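Long-range contact in O-methyltransferase family 2 (Planctopirus limnophila, PDB 5I2H), which probably transfers a methyl group from S-adenosyl-L-methionine to a hydroxyl oxygen of a small-molecule substrate, and binds the flavone apigenin: residues 264-270 / 295-301. Sequence-based numbering, arbitrary orientation.
Sequences DDILLSN and GRLLIHD. With AGI (5,7-dihydroxy-2-(4-hydroxyphenyl)-4H-chromen-4-one), chain C.
Strands 265-269 and 296-301 pair in parallel, Asp265 facing Arg296 and Ser269 facing His300, their axes 4.7 Å apart and 14° from aligned. From Asp264 O to Asn270 N, six backbone hydrogen bonds join them in the parallel ladder; that of Leu298 N to Ile266 O is 2.8 Å long. Arg296, its chain bent at the third torsion, lies alongside Asp265 and grips it side-on: NE reaches OD1 and NH2 reaches OD2, each at 2.8 Å and nearly straight. Both carboxylate oxygens sit in the guanidinium plane, yet the two planes are turned 43° apart, and the nitrogens arrive from above the carboxylate. Buried as they are, the two charges probably depend on each other; a leucine in place of Arg296 would probably take away the paired grip on Asp265, leaving its carboxylate to lean more on Arg198, and cost Pro181 O this donor. On the same face, Leu267 CD1 crosses to Leu298 CB at 3.8 Å, and the short hydroxyl side chain of Ser269, with OG anti to the backbone N, brings OG to the ring edge of His300, 2.9 Å from ND1; NE2 is hydrogen-bonded to Thr352 OG1. Ile266, Leu268, Leu297 and Ile299 make the other face aliphatic, suiting burial against Leu344 and helix 332-341; Leu297 CD1 lies 4.0 Å from Leu268 CD1. A water bridges Leu268 O and Asp301 OD2, while Asp301 OD1 is hydrogen-bonded to His273, which in turn hydrogen-bonds apigenin; Asn270 also lines that pocket. The beta-alpha-beta crossover through helix 277-289 sets these strands centrally in the Rossmann-like sheet, between strand 199-203 and antiparallel strand 357-362.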
loop_
_atom_site.group_PDB
_atom_site.type_symbol
_atom_site.label_atom_id
_atom_site.label_comp_id
_atom_site.label_asym_id
_atom_site.label_seq_id
_atom_site.Cartn_x
_atom_site.Cartn_y
_atom_site.Cartn_z
ATOM N N ASP A 264 -16.762 26.197 27.037
ATOM C CA ASP A 264 -18.060 25.636 26.673
ATOM C C ASP A 264 -17.904 24.327 25.901
ATOM O O ASP A 264 -18.631 23.366 26.145
ATOM C CB ASP A 264 -18.838 26.634 25.817
ATOM C CG ASP A 264 -19.206 27.902 26.586
ATOM O OD1 ASP A 264 -20.067 27.827 27.499
ATOM O OD2 ASP A 264 -18.645 28.966 26.290
ATOM N N ASP A 265 -16.991 24.299 24.937
ATOM C CA ASP A 265 -16.724 23.135 24.090
ATOM C C ASP A 265 -15.280 22.722 24.287
ATOM O O ASP A 265 -14.397 23.590 24.339
ATOM C CB ASP A 265 -16.917 23.453 22.609
ATOM C CG ASP A 265 -18.378 23.751 22.262
ATOM O OD1 ASP A 265 -19.263 23.137 22.878
ATOM O OD2 ASP A 265 -18.626 24.593 21.388
ATOM N N ILE A 266 -15.031 21.412 24.341
ATOM C CA ILE A 266 -13.671 20.887 24.406
ATOM C C ILE A 266 -13.464 19.961 23.216
ATOM O O ILE A 266 -14.250 19.027 23.008
ATOM C CB ILE A 266 -13.401 20.164 25.733
ATOM C CG1 ILE A 266 -13.492 21.192 26.861
ATOM C CG2 ILE A 266 -12.031 19.500 25.688
ATOM C CD1 ILE A 266 -13.387 20.580 28.240
ATOM N N LEU A 267 -12.424 20.233 22.426
ATOM C CA LEU A 267 -12.096 19.470 21.222
ATOM C C LEU A 267 -10.904 18.545 21.497
ATOM O O LEU A 267 -9.847 18.984 21.997
ATOM C CB LEU A 267 -11.778 20.434 20.072
ATOM C CG LEU A 267 -11.289 19.788 18.764
ATOM C CD1 LEU A 267 -12.376 18.834 18.204
ATOM C CD2 LEU A 267 -10.898 20.845 17.723
ATOM N N LEU A 268 -11.075 17.279 21.161
ATOM C CA LEU A 268 -10.013 16.267 21.152
ATOM C C LEU A 268 -9.929 15.797 19.705
ATOM O O LEU A 268 -10.693 14.914 19.293
ATOM C CB LEU A 268 -10.338 15.082 22.066
ATOM C CG LEU A 268 -10.505 15.456 23.551
ATOM C CD1 LEU A 268 -10.995 14.294 24.414
ATOM C CD2 LEU A 268 -9.212 16.096 24.095
ATOM N N SER A 269 -9.009 16.364 18.929
ATOM C CA SER A 269 -8.930 16.075 17.501
ATOM C C SER A 269 -7.665 15.268 17.272
ATOM O O SER A 269 -6.571 15.781 17.483
ATOM C CB SER A 269 -8.929 17.378 16.685
ATOM O OG SER A 269 -8.781 17.077 15.298
ATOM N N ASN A 270 -7.812 14.011 16.834
ATOM C CA ASN A 270 -6.662 13.130 16.596
ATOM C C ASN A 270 -5.801 13.000 17.838
ATOM O O ASN A 270 -4.574 12.883 17.743
ATOM C CB ASN A 270 -5.816 13.625 15.412
ATOM C CG ASN A 270 -6.600 13.614 14.137
ATOM O OD1 ASN A 270 -7.175 12.584 13.783
ATOM N ND2 ASN A 270 -6.700 14.777 13.467
ATOM N N GLY A 295 -22.389 22.269 27.920
ATOM C CA GLY A 295 -21.094 22.135 27.286
ATOM C C GLY A 295 -21.038 20.904 26.396
ATOM O O GLY A 295 -21.823 19.965 26.527
ATOM N N ARG A 296 -20.101 20.908 25.460
ATOM C CA ARG A 296 -19.931 19.797 24.530
ATOM C C ARG A 296 -18.523 19.240 24.577
ATOM O O ARG A 296 -17.550 19.989 24.677
ATOM C CB ARG A 296 -20.258 20.217 23.088
ATOM C CG ARG A 296 -21.716 20.721 22.990
ATOM C CD ARG A 296 -22.063 21.159 21.571
ATOM N NE ARG A 296 -21.243 22.290 21.088
ATOM C CZ ARG A 296 -21.384 22.846 19.890
ATOM N NH1 ARG A 296 -22.301 22.365 19.054
ATOM N NH2 ARG A 296 -20.618 23.875 19.529
ATOM N N LEU A 297 -18.428 17.922 24.458
ATOM C CA LEU A 297 -17.180 17.270 24.139
ATOM C C LEU A 297 -17.214 16.943 22.652
ATOM O O LEU A 297 -18.121 16.240 22.175
ATOM C CB LEU A 297 -16.965 16.018 24.997
ATOM C CG LEU A 297 -15.673 15.261 24.706
ATOM C CD1 LEU A 297 -14.488 16.110 25.160
ATOM C CD2 LEU A 297 -15.714 13.905 25.411
ATOM N N LEU A 298 -16.249 17.475 21.927
ATOM C CA LEU A 298 -16.096 17.266 20.485
ATOM C C LEU A 298 -14.934 16.312 20.280
ATOM O O LEU A 298 -13.773 16.675 20.521
ATOM C CB LEU A 298 -15.832 18.588 19.768
ATOM C CG LEU A 298 -16.833 19.712 20.083
ATOM C CD1 LEU A 298 -16.326 21.038 19.471
ATOM C CD2 LEU A 298 -18.290 19.420 19.735
ATOM N N ILE A 299 -15.227 15.094 19.835
ATOM C CA ILE A 299 -14.170 14.138 19.500
ATOM C C ILE A 299 -14.074 14.112 17.986
ATOM O O ILE A 299 -15.077 13.858 17.305
ATOM C CB ILE A 299 -14.472 12.736 20.069
ATOM C CG1 ILE A 299 -14.396 12.764 21.602
ATOM C CG2 ILE A 299 -13.506 11.706 19.504
ATOM C CD1 ILE A 299 -14.966 11.494 22.242
ATOM N N HIS A 300 -12.882 14.394 17.448
ATOM C CA HIS A 300 -12.677 14.404 16.003
ATOM C C HIS A 300 -11.628 13.353 15.687
ATOM O O HIS A 300 -10.482 13.480 16.113
ATOM C CB HIS A 300 -12.253 15.792 15.519
ATOM C CG HIS A 300 -12.094 15.902 14.033
ATOM N ND1 HIS A 300 -10.939 16.388 13.458
ATOM C CD2 HIS A 300 -12.932 15.597 13.004
ATOM C CE1 HIS A 300 -11.069 16.377 12.137
ATOM N NE2 HIS A 300 -12.264 15.905 11.838
ATOM N N ASP A 301 -12.022 12.285 14.995
ATOM C CA ASP A 301 -11.081 11.189 14.821
ATOM C C ASP A 301 -11.571 10.333 13.663
ATOM O O ASP A 301 -12.593 10.638 13.026
ATOM C CB ASP A 301 -10.927 10.390 16.137
ATOM C CG ASP A 301 -9.508 9.900 16.337
ATOM O OD1 ASP A 301 -9.064 9.083 15.502
ATOM O OD2 ASP A 301 -8.828 10.379 17.273
HETATM C CAG AGI C . 4.506 10.802 14.177
HETATM C CAE AGI C . 5.878 10.612 14.036
HETATM C CAM AGI C . 6.660 10.466 15.179
HETATM O OAB AGI C . 8.002 10.276 15.018
HETATM C CAF AGI C . 6.075 10.512 16.456
HETATM C CAH AGI C . 4.695 10.701 16.597
HETATM C CAP AGI C . 3.918 10.847 15.446
HETATM C CAQ AGI C . 2.444 11.053 15.455
HETATM O OAL AGI C . 1.879 10.887 14.211
HETATM C CAJ AGI C . 1.682 11.386 16.589
HETATM C CAR AGI C . 0.289 11.552 16.469
HETATM O OAA AGI C . -0.404 11.868 17.467
HETATM C CAT AGI C . -0.352 11.377 15.112
HETATM C CAS AGI C . 0.539 11.024 13.983
HETATM C CAK AGI C . 0.038 10.835 12.707
HETATM C CAN AGI C . -1.315 10.979 12.472
HETATM O OAC AGI C . -1.742 10.801 11.200
HETATM C CAI AGI C . -2.221 11.319 13.489
HETATM C CAO AGI C . -1.812 11.525 14.796
HETATM O OAD AGI C . -2.736 11.845 15.720
HETATM O O HOH W 1 -9.356 12.310 19.252
#